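Long-range contacts in tRNA (uracil(54)-C(5))-methyltransferase (Pyrococcus abyssi, PDB 2JJQ), which catalyses the S-adenosyl-L-methionine-dependent methylation of uridine 54 of tRNA at C5, giving 5-methyluridine: residues K293-Y298 with R347-K352; D355-D360 with E377-I382; S320-I325 with F341-D346. One frame throughout, in Å; residues are numbered along the deposited sequence.

Contact 1: residues K293-Y298 with R347-K352; sequences KILDMY and REVSVK. With SAH (S-adenosyl-L-homocysteine), chain B.
M297 holds CG anti to its backbone N (chi1 -175°) and then bends at chi2 (52°), which carries its thioether alongside V349 and its methyl on to the bound S-adenosyl-L-homocysteine. M297 and V349 lie alongside with their ends directed oppositely, M297 SD 3.9 Å from V349 CG1. Beyond the sulfur, M297 CE comes within 3.9 Å of adenine C2 of the ligand. The same methyl lies over the centre of the Y298 ring, 4.1 Å above its plane. A flexible, unbranched thioether suits this place, since it can bend to touch a valine, a tyrosine ring and a purine together. Two residues earlier on the strand, L295 points to the same side: L295 CD2 meets V351 CG1 at 3.8 Å, the side chains crossing obliquely. No hydrogen bond links the two segments: the side chains meet through apolar groups, and L295 CD2 also comes near S350 O. The loop takes part of its shape from an ST turn, in which S350 OG accepts from K352 N at 3.1 Å (163° at the hydrogen). Y298, a binding residue for S-adenosyl-L-methionine, adds a polar grip at the strand's end: the ligand's amino N donates to Y298 O at 3.1 Å, while the phenol OH is hydrogen-bonded to D346. Strand 293-297 runs between strands 356-359 and 314-319 in the central sheet of the catalytic domain. Segment 347-352 runs along one face of it in the opposite direction, V349 also touching F318 of strand 314-319 and V351 packing against L370, R373 and E377 of helix 368-377.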
loop_
_atom_site.group_PDB
_atom_site.type_symbol
_atom_site.label_atom_id
_atom_site.label_comp_id
_atom_site.label_asym_id
_atom_site.label_seq_id
_atom_site.Cartn_x
_atom_site.Cartn_y
_atom_site.Cartn_z
ATOM N N LYS A 293 -3.710 17.381 22.623
ATOM C CA LYS A 293 -3.170 16.025 22.990
ATOM C C LYS A 293 -3.677 14.932 22.054
ATOM O O LYS A 293 -4.858 14.631 22.048
ATOM C CB LYS A 293 -3.513 15.659 24.433
ATOM C CG LYS A 293 -2.814 16.558 25.444
ATOM C CD LYS A 293 -3.248 16.239 26.856
ATOM C CE LYS A 293 -2.303 16.946 27.811
ATOM N NZ LYS A 293 -2.649 16.772 29.261
ATOM N N ILE A 294 -2.781 14.346 21.262
ATOM C CA ILE A 294 -3.203 13.401 20.228
ATOM C C ILE A 294 -2.577 12.069 20.504
ATOM O O ILE A 294 -1.380 12.025 20.824
ATOM C CB ILE A 294 -2.688 13.842 18.832
ATOM C CG1 ILE A 294 -3.025 15.320 18.523
ATOM C CG2 ILE A 294 -3.235 12.952 17.687
ATOM C CD1 ILE A 294 -4.538 15.640 18.520
ATOM N N LEU A 295 -3.361 10.998 20.390
ATOM C CA LEU A 295 -2.771 9.634 20.343
ATOM C C LEU A 295 -2.774 9.117 18.903
ATOM O O LEU A 295 -3.830 9.100 18.271
ATOM C CB LEU A 295 -3.561 8.647 21.200
ATOM C CG LEU A 295 -3.243 7.155 21.078
ATOM C CD1 LEU A 295 -1.824 6.899 21.529
ATOM C CD2 LEU A 295 -4.216 6.446 22.020
ATOM N N ASP A 296 -1.601 8.712 18.405
ATOM C CA ASP A 296 -1.437 8.119 17.080
ATOM C C ASP A 296 -1.337 6.590 17.339
ATOM O O ASP A 296 -0.220 6.028 17.488
ATOM C CB ASP A 296 -0.183 8.682 16.377
ATOM C CG ASP A 296 -0.006 8.167 14.919
ATOM O OD1 ASP A 296 -1.000 7.594 14.373
ATOM O OD2 ASP A 296 1.109 8.385 14.331
ATOM N N MET A 297 -2.498 5.926 17.367
ATOM C CA MET A 297 -2.580 4.493 17.662
ATOM C C MET A 297 -2.394 3.688 16.357
ATOM O O MET A 297 -2.970 4.042 15.327
ATOM C CB MET A 297 -3.904 4.175 18.392
ATOM C CG MET A 297 -4.002 2.666 18.839
ATOM S SD MET A 297 -2.542 2.178 19.787
ATOM C CE MET A 297 -2.567 0.392 19.627
ATOM N N TYR A 298 -1.643 2.588 16.439
ATOM C CA TYR A 298 -1.175 1.849 15.263
ATOM C C TYR A 298 -0.350 2.823 14.396
ATOM O O TYR A 298 -0.545 2.919 13.204
ATOM C CB TYR A 298 -2.336 1.311 14.451
ATOM C CG TYR A 298 -3.401 0.551 15.250
ATOM C CD1 TYR A 298 -3.208 -0.782 15.602
ATOM C CD2 TYR A 298 -4.624 1.158 15.574
ATOM C CE1 TYR A 298 -4.177 -1.477 16.317
ATOM C CE2 TYR A 298 -5.604 0.458 16.235
ATOM C CZ TYR A 298 -5.370 -0.853 16.602
ATOM O OH TYR A 298 -6.370 -1.523 17.250
ATOM N N ARG A 347 -4.361 -4.381 22.718
ATOM C CA ARG A 347 -5.040 -5.078 23.824
ATOM C C ARG A 347 -4.826 -4.320 25.149
ATOM O O ARG A 347 -5.636 -4.443 26.079
ATOM C CB ARG A 347 -4.526 -6.514 23.943
ATOM C CG ARG A 347 -4.508 -7.312 22.634
ATOM C CD ARG A 347 -3.766 -8.672 22.800
ATOM N NE ARG A 347 -3.879 -9.112 24.187
ATOM C CZ ARG A 347 -4.127 -10.363 24.562
ATOM N NH1 ARG A 347 -4.280 -11.322 23.646
ATOM N NH2 ARG A 347 -4.219 -10.659 25.861
ATOM N N GLU A 348 -3.759 -3.533 25.235
ATOM C CA GLU A 348 -3.338 -2.915 26.502
ATOM C C GLU A 348 -3.253 -1.391 26.540
ATOM O O GLU A 348 -3.231 -0.803 27.640
ATOM C CB GLU A 348 -1.966 -3.466 26.925
ATOM C CG GLU A 348 -0.783 -2.934 26.088
ATOM C CD GLU A 348 0.437 -3.903 26.078
ATOM O OE1 GLU A 348 0.583 -4.650 27.093
ATOM O OE2 GLU A 348 1.228 -3.918 25.074
ATOM N N VAL A 349 -3.169 -0.735 25.379
ATOM C CA VAL A 349 -2.930 0.720 25.340
ATOM C C VAL A 349 -4.014 1.494 26.058
ATOM O O VAL A 349 -5.200 1.228 25.892
ATOM C CB VAL A 349 -2.811 1.259 23.880
ATOM C CG1 VAL A 349 -4.122 1.071 23.143
ATOM C CG2 VAL A 349 -2.422 2.760 23.855
ATOM N N SER A 350 -3.597 2.467 26.859
ATOM C CA SER A 350 -4.530 3.406 27.483
ATOM C C SER A 350 -4.874 4.554 26.541
ATOM O O SER A 350 -3.997 5.113 25.868
ATOM C CB SER A 350 -3.937 3.971 28.783
ATOM O OG SER A 350 -4.677 5.086 29.193
ATOM N N VAL A 351 -6.141 4.923 26.528
ATOM C CA VAL A 351 -6.612 6.052 25.745
ATOM C C VAL A 351 -7.029 7.185 26.650
ATOM O O VAL A 351 -7.649 8.137 26.228
ATOM C CB VAL A 351 -7.773 5.602 24.817
ATOM C CG1 VAL A 351 -7.209 4.729 23.720
ATOM C CG2 VAL A 351 -8.799 4.778 25.561
ATOM N N LYS A 352 -6.661 7.109 27.927
ATOM C CA LYS A 352 -7.014 8.175 28.853
ATOM C C LYS A 352 -6.266 9.454 28.543
ATOM O O LYS A 352 -5.061 9.413 28.259
ATOM C CB LYS A 352 -6.609 7.763 30.275
ATOM C CG LYS A 352 -7.322 6.520 30.831
ATOM C CD LYS A 352 -7.059 6.433 32.354
ATOM C CE LYS A 352 -7.524 5.111 32.977
ATOM N NZ LYS A 352 -9.013 5.031 32.993
HETATM N N SAH B . -0.485 4.603 10.560
HETATM C CA SAH B . 0.579 3.702 10.009
HETATM C CB SAH B . -0.031 2.464 9.354
HETATM C CG SAH B . -0.740 1.561 10.339
HETATM S SD SAH B . -0.776 -0.085 9.611
HETATM C C SAH B . 1.325 4.464 8.939
HETATM O O SAH B . 2.378 4.056 8.422
HETATM O OXT SAH B . 0.854 5.521 8.544
HETATM C "C5'" SAH B . -1.416 -0.951 11.023
HETATM C "C4'" SAH B . -0.359 -0.998 12.141
HETATM O "O4'" SAH B . -0.782 -1.842 13.244
HETATM C "C3'" SAH B . 0.995 -1.560 11.708
HETATM O "O3'" SAH B . 1.994 -0.535 11.879
HETATM C "C2'" SAH B . 1.216 -2.785 12.630
HETATM O "O2'" SAH B . 2.560 -2.992 13.077
HETATM C "C1'" SAH B . 0.373 -2.472 13.830
HETATM N N9 SAH B . -0.279 -3.573 14.532
HETATM C C8 SAH B . -0.785 -4.716 14.009
HETATM N N7 SAH B . -1.418 -5.407 14.994
HETATM C C5 SAH B . -1.346 -4.691 16.128
HETATM C C6 SAH B . -1.811 -4.833 17.523
HETATM N N6 SAH B . -2.496 -5.957 17.850
HETATM N N1 SAH B . -1.506 -3.818 18.397
HETATM C C2 SAH B . -0.815 -2.716 18.032
HETATM N N3 SAH B . -0.358 -2.547 16.783
HETATM C C4 SAH B . -0.604 -3.472 15.824
#

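Contact 2: residues D355-D360 with E377-I382. With SAH (S-adenosyl-L-homocysteine), chain B.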
loop_
_atom_site.group_PDB
_atom_site.type_symbol
_atom_site.label_atom_id
_atom_site.label_comp_id
_atom_site.label_asym_id
_atom_site.label_seq_id
_atom_site.Cartn_x
_atom_site.Cartn_y
_atom_site.Cartn_z
ATOM N N ASP A 355 -7.175 14.421 23.672
ATOM C CA ASP A 355 -8.271 15.142 23.011
ATOM C C ASP A 355 -8.754 14.454 21.719
ATOM O O ASP A 355 -9.941 14.492 21.394
ATOM C CB ASP A 355 -7.781 16.537 22.625
ATOM C CG ASP A 355 -7.360 17.340 23.837
ATOM O OD1 ASP A 355 -8.132 17.325 24.820
ATOM O OD2 ASP A 355 -6.289 17.973 23.816
ATOM N N THR A 356 -7.819 13.824 20.996
ATOM C CA THR A 356 -8.166 13.072 19.807
ATOM C C THR A 356 -7.412 11.784 19.799
ATOM O O THR A 356 -6.251 11.768 20.168
ATOM C CB THR A 356 -7.807 13.869 18.512
ATOM O OG1 THR A 356 -8.665 14.984 18.411
ATOM C CG2 THR A 356 -8.059 13.021 17.255
ATOM N N VAL A 357 -8.056 10.682 19.390
ATOM C CA VAL A 357 -7.325 9.445 19.227
ATOM C C VAL A 357 -7.417 9.070 17.734
ATOM O O VAL A 357 -8.511 8.946 17.184
ATOM C CB VAL A 357 -7.921 8.279 20.102
ATOM C CG1 VAL A 357 -7.276 6.955 19.717
ATOM C CG2 VAL A 357 -7.694 8.530 21.602
ATOM N N ILE A 358 -6.277 8.825 17.099
ATOM C CA ILE A 358 -6.261 8.363 15.691
ATOM C C ILE A 358 -6.035 6.889 15.715
ATOM O O ILE A 358 -5.135 6.419 16.424
ATOM C CB ILE A 358 -5.081 8.969 14.947
ATOM C CG1 ILE A 358 -5.179 10.495 15.045
ATOM C CG2 ILE A 358 -5.073 8.515 13.460
ATOM C CD1 ILE A 358 -3.885 11.152 14.572
ATOM N N VAL A 359 -6.840 6.146 14.966
ATOM C CA VAL A 359 -6.576 4.699 14.843
ATOM C C VAL A 359 -6.444 4.303 13.388
ATOM O O VAL A 359 -7.259 4.700 12.581
ATOM C CB VAL A 359 -7.676 3.849 15.527
ATOM C CG1 VAL A 359 -7.637 4.063 17.069
ATOM C CG2 VAL A 359 -9.049 4.118 14.975
ATOM N N ASP A 360 -5.420 3.504 13.070
ATOM C CA ASP A 360 -5.197 3.034 11.699
ATOM C C ASP A 360 -4.924 1.548 11.825
ATOM O O ASP A 360 -3.810 1.127 11.657
ATOM C CB ASP A 360 -3.952 3.747 11.095
ATOM C CG ASP A 360 -3.833 3.553 9.585
ATOM O OD1 ASP A 360 -4.657 2.798 9.032
ATOM O OD2 ASP A 360 -2.873 4.139 8.987
ATOM N N GLU A 377 -13.594 5.987 28.066
ATOM C CA GLU A 377 -12.856 7.242 28.186
ATOM C C GLU A 377 -13.467 8.354 27.366
ATOM O O GLU A 377 -13.391 9.533 27.746
ATOM C CB GLU A 377 -11.380 7.063 27.772
ATOM C CG GLU A 377 -10.566 6.193 28.692
ATOM C CD GLU A 377 -10.740 6.553 30.163
ATOM O OE1 GLU A 377 -10.543 7.753 30.519
ATOM O OE2 GLU A 377 -11.056 5.620 30.944
ATOM N N LYS A 378 -14.026 8.000 26.210
ATOM C CA LYS A 378 -14.684 8.957 25.349
ATOM C C LYS A 378 -13.834 10.187 25.004
ATOM O O LYS A 378 -14.222 11.327 25.270
ATOM C CB LYS A 378 -16.040 9.386 25.951
ATOM C CG LYS A 378 -17.087 8.283 26.092
ATOM C CD LYS A 378 -17.535 7.735 24.720
ATOM C CE LYS A 378 -17.943 8.798 23.729
ATOM N NZ LYS A 378 -19.286 9.439 24.010
ATOM N N PRO A 379 -12.689 9.968 24.348
ATOM C CA PRO A 379 -12.002 11.130 23.792
ATOM C C PRO A 379 -12.958 11.881 22.893
ATOM O O PRO A 379 -13.823 11.252 22.286
ATOM C CB PRO A 379 -10.859 10.510 22.965
ATOM C CG PRO A 379 -11.281 9.066 22.677
ATOM C CD PRO A 379 -12.128 8.670 23.879
ATOM N N GLY A 380 -12.829 13.209 22.845
ATOM C CA GLY A 380 -13.737 14.067 22.127
ATOM C C GLY A 380 -13.852 13.703 20.640
ATOM O O GLY A 380 -14.937 13.779 20.061
ATOM N N VAL A 381 -12.718 13.274 20.057
ATOM C CA VAL A 381 -12.681 12.959 18.641
ATOM C C VAL A 381 -11.910 11.649 18.425
ATOM O O VAL A 381 -10.849 11.428 19.012
ATOM C CB VAL A 381 -12.042 14.081 17.789
ATOM C CG1 VAL A 381 -11.931 13.607 16.293
ATOM C CG2 VAL A 381 -12.886 15.359 17.858
ATOM N N ILE A 382 -12.473 10.775 17.610
ATOM C CA ILE A 382 -11.695 9.665 17.076
ATOM C C ILE A 382 -11.522 9.861 15.580
ATOM O O ILE A 382 -12.501 10.117 14.860
ATOM C CB ILE A 382 -12.358 8.268 17.357
ATOM C CG1 ILE A 382 -12.388 8.013 18.859
ATOM C CG2 ILE A 382 -11.569 7.204 16.616
ATOM C CD1 ILE A 382 -13.302 6.792 19.269
HETATM N N SAH B . -0.485 4.603 10.560
HETATM C CA SAH B . 0.579 3.702 10.009
HETATM C CB SAH B . -0.031 2.464 9.354
HETATM C CG SAH B . -0.740 1.561 10.339
HETATM S SD SAH B . -0.776 -0.085 9.611
HETATM C C SAH B . 1.325 4.464 8.939
HETATM O O SAH B . 2.378 4.056 8.422
HETATM O OXT SAH B . 0.854 5.521 8.544
HETATM C "C5'" SAH B . -1.416 -0.951 11.023
HETATM C "C4'" SAH B . -0.359 -0.998 12.141
HETATM O "O4'" SAH B . -0.782 -1.842 13.244
HETATM C "C3'" SAH B . 0.995 -1.560 11.708
HETATM O "O3'" SAH B . 1.994 -0.535 11.879
HETATM C "C2'" SAH B . 1.216 -2.785 12.630
HETATM O "O2'" SAH B . 2.560 -2.992 13.077
HETATM C "C1'" SAH B . 0.373 -2.472 13.830
HETATM N N9 SAH B . -0.279 -3.573 14.532
HETATM C C8 SAH B . -0.785 -4.716 14.009
HETATM N N7 SAH B . -1.418 -5.407 14.994
HETATM C C5 SAH B . -1.346 -4.691 16.128
HETATM C C6 SAH B . -1.811 -4.833 17.523
HETATM N N6 SAH B . -2.496 -5.957 17.850
HETATM N N1 SAH B . -1.506 -3.818 18.397
HETATM C C2 SAH B . -0.815 -2.716 18.032
HETATM N N3 SAH B . -0.358 -2.547 16.783
HETATM C C4 SAH B . -0.604 -3.472 15.824
#
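T356 and V357 pair in parallel with V381 and I382, joining the two strands of a beta-alpha-beta unit in the catalytic domain. The main tie is V357 N to V381 O, a hydrogen bond of 2.9 Å with 160° at the hydrogen. Next to it, V381 N reaches D355 O at 3.3 Å in a weak hydrogen bond, as the pairing begins. CA-H...O contacts supplement the two: T356 CA lies 3.2 Å from V381 O, and I382 CA 3.3 Å from V357 O. Helix 368-377 connects strand 356-359 to strand 381-386 in a beta-alpha-beta crossover, the repeating element of the class I methyltransferase fold. K378 leaves that helix with positive phi, and P379 and G380 lead into strand 381-386. The proline is apolar and rigid, and its ring crosses V357 with P379 CG 3.8 Å from V357 CG2. On the other face of the sheet T356 and V381 stand side by side, pointing the same way, with T356 OG1 3.6 Å from V381 CB. The threonine hydroxyl, buried here, is satisfied by E290 O. Beta-branched residues such as these suit extended strands. Where strand 356-359 ends, D360 turns to the ligand: with CG anti to the backbone N (chi1 -167°), its OD2 accepts from the amino N of S-adenosyl-L-homocysteine at 2.9 Å. A carboxylate is apt there, as the ligand's amino group is probably positively charged. At the opposite end of the segment D355 OD2 takes hydrogen bonds from the backbone N of E292 and K293.

Contact 3: residues S320-I325 with F341-D346; sequences SNEFAI and FEVASD. With SAH (S-adenosyl-L-homocysteine), chain B.
S320 rests its backbone O against V343 CG1 at 3.7 Å and turns its side chain to the adenine of S-adenosyl-L-homocysteine. S320 places OG between its backbone N and carbonyl carbon (chi1 61°), and the hydroxyl therefore lies over a face of the purine, 3.0 Å from adenine C4. The edge of the Y298 ring lies on the opposite face. D346 reads the base's edge: its backbone N donates to adenine N1 at 3.0 Å (167° at the hydrogen), while adenine N6 gives a weak bond to D346 OD1 at 3.0 Å. One residue thus supplies a donor and acceptor pair that matches N1 and the 6-amino group of adenine. D346 OD2 also takes a weak hydrogen bond from the backbone N of H367. Behind the pocket an apolar patch joins the segments. I325 CB packs 3.8 Å from V343 CG2, and I325 CD1 reaches F341 CB at 3.9 Å; the branched isoleucine can touch both at once. N321 sets the start of the helix as its N-cap: OD1 accepts from A324 N at 2.9 Å, in the carbonyl plane and on a lone pair. Asparagine suits the place because its short amide side chain can accept from a first-turn backbone N-H that has no helical partner. Farther out, R329 bridges to E342 and also bonds F341 O. Strand 339-343 is the outermost strand at its side of the central sheet, next to strand 314-319, and helix 322-335 connects these two strands, taking the F341 ring against A328 and V332.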
loop_
_atom_site.group_PDB
_atom_site.type_symbol
_atom_site.label_atom_id
_atom_site.label_comp_id
_atom_site.label_asym_id
_atom_site.label_seq_id
_atom_site.Cartn_x
_atom_site.Cartn_y
_atom_site.Cartn_z
ATOM N N SER A 320 2.658 -2.146 17.839
ATOM C CA SER A 320 3.220 -3.386 18.417
ATOM C C SER A 320 4.524 -3.768 17.714
ATOM O O SER A 320 5.269 -4.652 18.165
ATOM C CB SER A 320 2.170 -4.518 18.320
ATOM O OG SER A 320 1.815 -4.790 16.977
ATOM N N ASN A 321 4.823 -3.132 16.588
ATOM C CA ASN A 321 6.056 -3.453 15.867
ATOM C C ASN A 321 7.269 -2.639 16.344
ATOM O O ASN A 321 7.338 -1.426 16.104
ATOM C CB ASN A 321 5.867 -3.237 14.341
ATOM C CG ASN A 321 7.022 -3.847 13.503
ATOM O OD1 ASN A 321 8.066 -3.292 13.402
ATOM N ND2 ASN A 321 6.793 -5.025 12.918
ATOM N N GLU A 322 8.256 -3.290 16.965
ATOM C CA GLU A 322 9.443 -2.603 17.491
ATOM C C GLU A 322 10.227 -1.846 16.446
ATOM O O GLU A 322 10.689 -0.749 16.720
ATOM C CB GLU A 322 10.440 -3.603 18.142
ATOM C CG GLU A 322 9.803 -4.431 19.202
ATOM C CD GLU A 322 10.820 -5.272 19.996
ATOM O OE1 GLU A 322 11.961 -4.770 20.251
ATOM O OE2 GLU A 322 10.457 -6.433 20.358
ATOM N N PHE A 323 10.428 -2.454 15.274
ATOM C CA PHE A 323 11.226 -1.797 14.249
ATOM C C PHE A 323 10.479 -0.559 13.781
ATOM O O PHE A 323 11.095 0.512 13.571
ATOM C CB PHE A 323 11.597 -2.705 13.061
ATOM C CG PHE A 323 12.523 -2.026 12.071
ATOM C CD1 PHE A 323 13.691 -1.399 12.488
ATOM C CD2 PHE A 323 12.204 -1.989 10.718
ATOM C CE1 PHE A 323 14.560 -0.763 11.542
ATOM C CE2 PHE A 323 13.050 -1.364 9.803
ATOM C CZ PHE A 323 14.216 -0.754 10.222
ATOM N N ALA A 324 9.173 -0.664 13.633
ATOM C CA ALA A 324 8.404 0.512 13.149
ATOM C C ALA A 324 8.529 1.676 14.132
ATOM O O ALA A 324 8.698 2.850 13.747
ATOM C CB ALA A 324 6.932 0.136 12.945
ATOM N N ILE A 325 8.447 1.353 15.409
ATOM C CA ILE A 325 8.605 2.350 16.467
ATOM C C ILE A 325 9.993 3.000 16.471
ATOM O O ILE A 325 10.129 4.224 16.659
ATOM C CB ILE A 325 8.160 1.763 17.847
ATOM C CG1 ILE A 325 6.616 1.539 17.860
ATOM C CG2 ILE A 325 8.630 2.639 19.004
ATOM C CD1 ILE A 325 5.736 2.870 17.716
ATOM N N PHE A 341 7.027 7.913 20.910
ATOM C CA PHE A 341 6.520 6.636 20.382
ATOM C C PHE A 341 6.963 5.469 21.258
ATOM O O PHE A 341 8.104 5.428 21.717
ATOM C CB PHE A 341 6.934 6.414 18.922
ATOM C CG PHE A 341 6.328 7.425 17.978
ATOM C CD1 PHE A 341 5.124 7.144 17.299
ATOM C CD2 PHE A 341 6.937 8.653 17.816
ATOM C CE1 PHE A 341 4.553 8.096 16.430
ATOM C CE2 PHE A 341 6.374 9.653 16.915
ATOM C CZ PHE A 341 5.187 9.350 16.252
ATOM N N GLU A 342 6.064 4.534 21.477
ATOM C CA GLU A 342 6.314 3.400 22.357
ATOM C C GLU A 342 5.658 2.127 21.782
ATOM O O GLU A 342 4.653 2.175 21.057
ATOM C CB GLU A 342 5.733 3.698 23.756
ATOM C CG GLU A 342 6.269 5.016 24.386
ATOM C CD GLU A 342 7.742 4.933 24.842
ATOM O OE1 GLU A 342 8.386 3.862 24.662
ATOM O OE2 GLU A 342 8.277 5.943 25.373
ATOM N N VAL A 343 6.257 0.975 22.087
ATOM C CA VAL A 343 5.714 -0.281 21.604
ATOM C C VAL A 343 4.647 -0.729 22.581
ATOM O O VAL A 343 4.903 -0.832 23.804
ATOM C CB VAL A 343 6.825 -1.335 21.528
ATOM C CG1 VAL A 343 6.207 -2.743 21.213
ATOM C CG2 VAL A 343 7.872 -0.911 20.522
ATOM N N ALA A 344 3.452 -0.939 22.083
ATOM C CA ALA A 344 2.345 -1.464 22.900
ATOM C C ALA A 344 1.347 -2.127 21.970
ATOM O O ALA A 344 1.256 -1.794 20.782
ATOM C CB ALA A 344 1.697 -0.381 23.671
ATOM N N SER A 345 0.601 -3.077 22.521
ATOM C CA SER A 345 -0.468 -3.743 21.826
ATOM C C SER A 345 -1.785 -2.996 22.032
ATOM O O SER A 345 -2.023 -2.438 23.119
ATOM C CB SER A 345 -0.634 -5.147 22.442
ATOM O OG SER A 345 -1.787 -5.789 21.946
ATOM N N ASP A 346 -2.653 -3.003 21.015
ATOM C CA ASP A 346 -3.984 -2.481 21.176
ATOM C C ASP A 346 -4.754 -3.171 22.341
ATOM O O ASP A 346 -5.665 -2.619 22.874
ATOM C CB ASP A 346 -4.777 -2.500 19.834
ATOM C CG ASP A 346 -4.974 -3.908 19.236
ATOM O OD1 ASP A 346 -4.485 -4.928 19.782
ATOM O OD2 ASP A 346 -5.660 -3.996 18.185
HETATM N N SAH B . -0.485 4.603 10.560
HETATM C CA SAH B . 0.579 3.702 10.009
HETATM C CB SAH B . -0.031 2.464 9.354
HETATM C CG SAH B . -0.740 1.561 10.339
HETATM S SD SAH B . -0.776 -0.085 9.611
HETATM C C SAH B . 1.325 4.464 8.939
HETATM O O SAH B . 2.378 4.056 8.422
HETATM O OXT SAH B . 0.854 5.521 8.544
HETATM C "C5'" SAH B . -1.416 -0.951 11.023
HETATM C "C4'" SAH B . -0.359 -0.998 12.141
HETATM O "O4'" SAH B . -0.782 -1.842 13.244
HETATM C "C3'" SAH B . 0.995 -1.560 11.708
HETATM O "O3'" SAH B . 1.994 -0.535 11.879
HETATM C "C2'" SAH B . 1.216 -2.785 12.630
HETATM O "O2'" SAH B . 2.560 -2.992 13.077
HETATM C "C1'" SAH B . 0.373 -2.472 13.830
HETATM N N9 SAH B . -0.279 -3.573 14.532
HETATM C C8 SAH B . -0.785 -4.716 14.009
HETATM N N7 SAH B . -1.418 -5.407 14.994
HETATM C C5 SAH B . -1.346 -4.691 16.128
HETATM C C6 SAH B . -1.811 -4.833 17.523
HETATM N N6 SAH B . -2.496 -5.957 17.850
HETATM N N1 SAH B . -1.506 -3.818 18.397
HETATM C C2 SAH B . -0.815 -2.716 18.032
HETATM N N3 SAH B . -0.358 -2.547 16.783
HETATM C C4 SAH B . -0.604 -3.472 15.824
#

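From the N terminus, strand 293-297 comes first and opens contact 1. The chain then passes through helix 303-310 and strand 314-319 to 320-325, where contact 3 opens; helix 322-335 and the return to 341-346 close it. The chain runs straight on into 347-352, closing contact 1, so contact 3 is nested within its loop. Contact 2 follows in series, spanning helix 368-377. Contacts 1 and 2 are joined by backbone hydrogen bonding between L295 and I358 of neighbouring strands. Contact 3 ties an outermost strand, 339-343, to helix 322-335, contact 1 strand 293-297 to the 347-352 loop, and contact 2 strands 356-359 and 381-386; all border the S-adenosyl-L-homocysteine pocket.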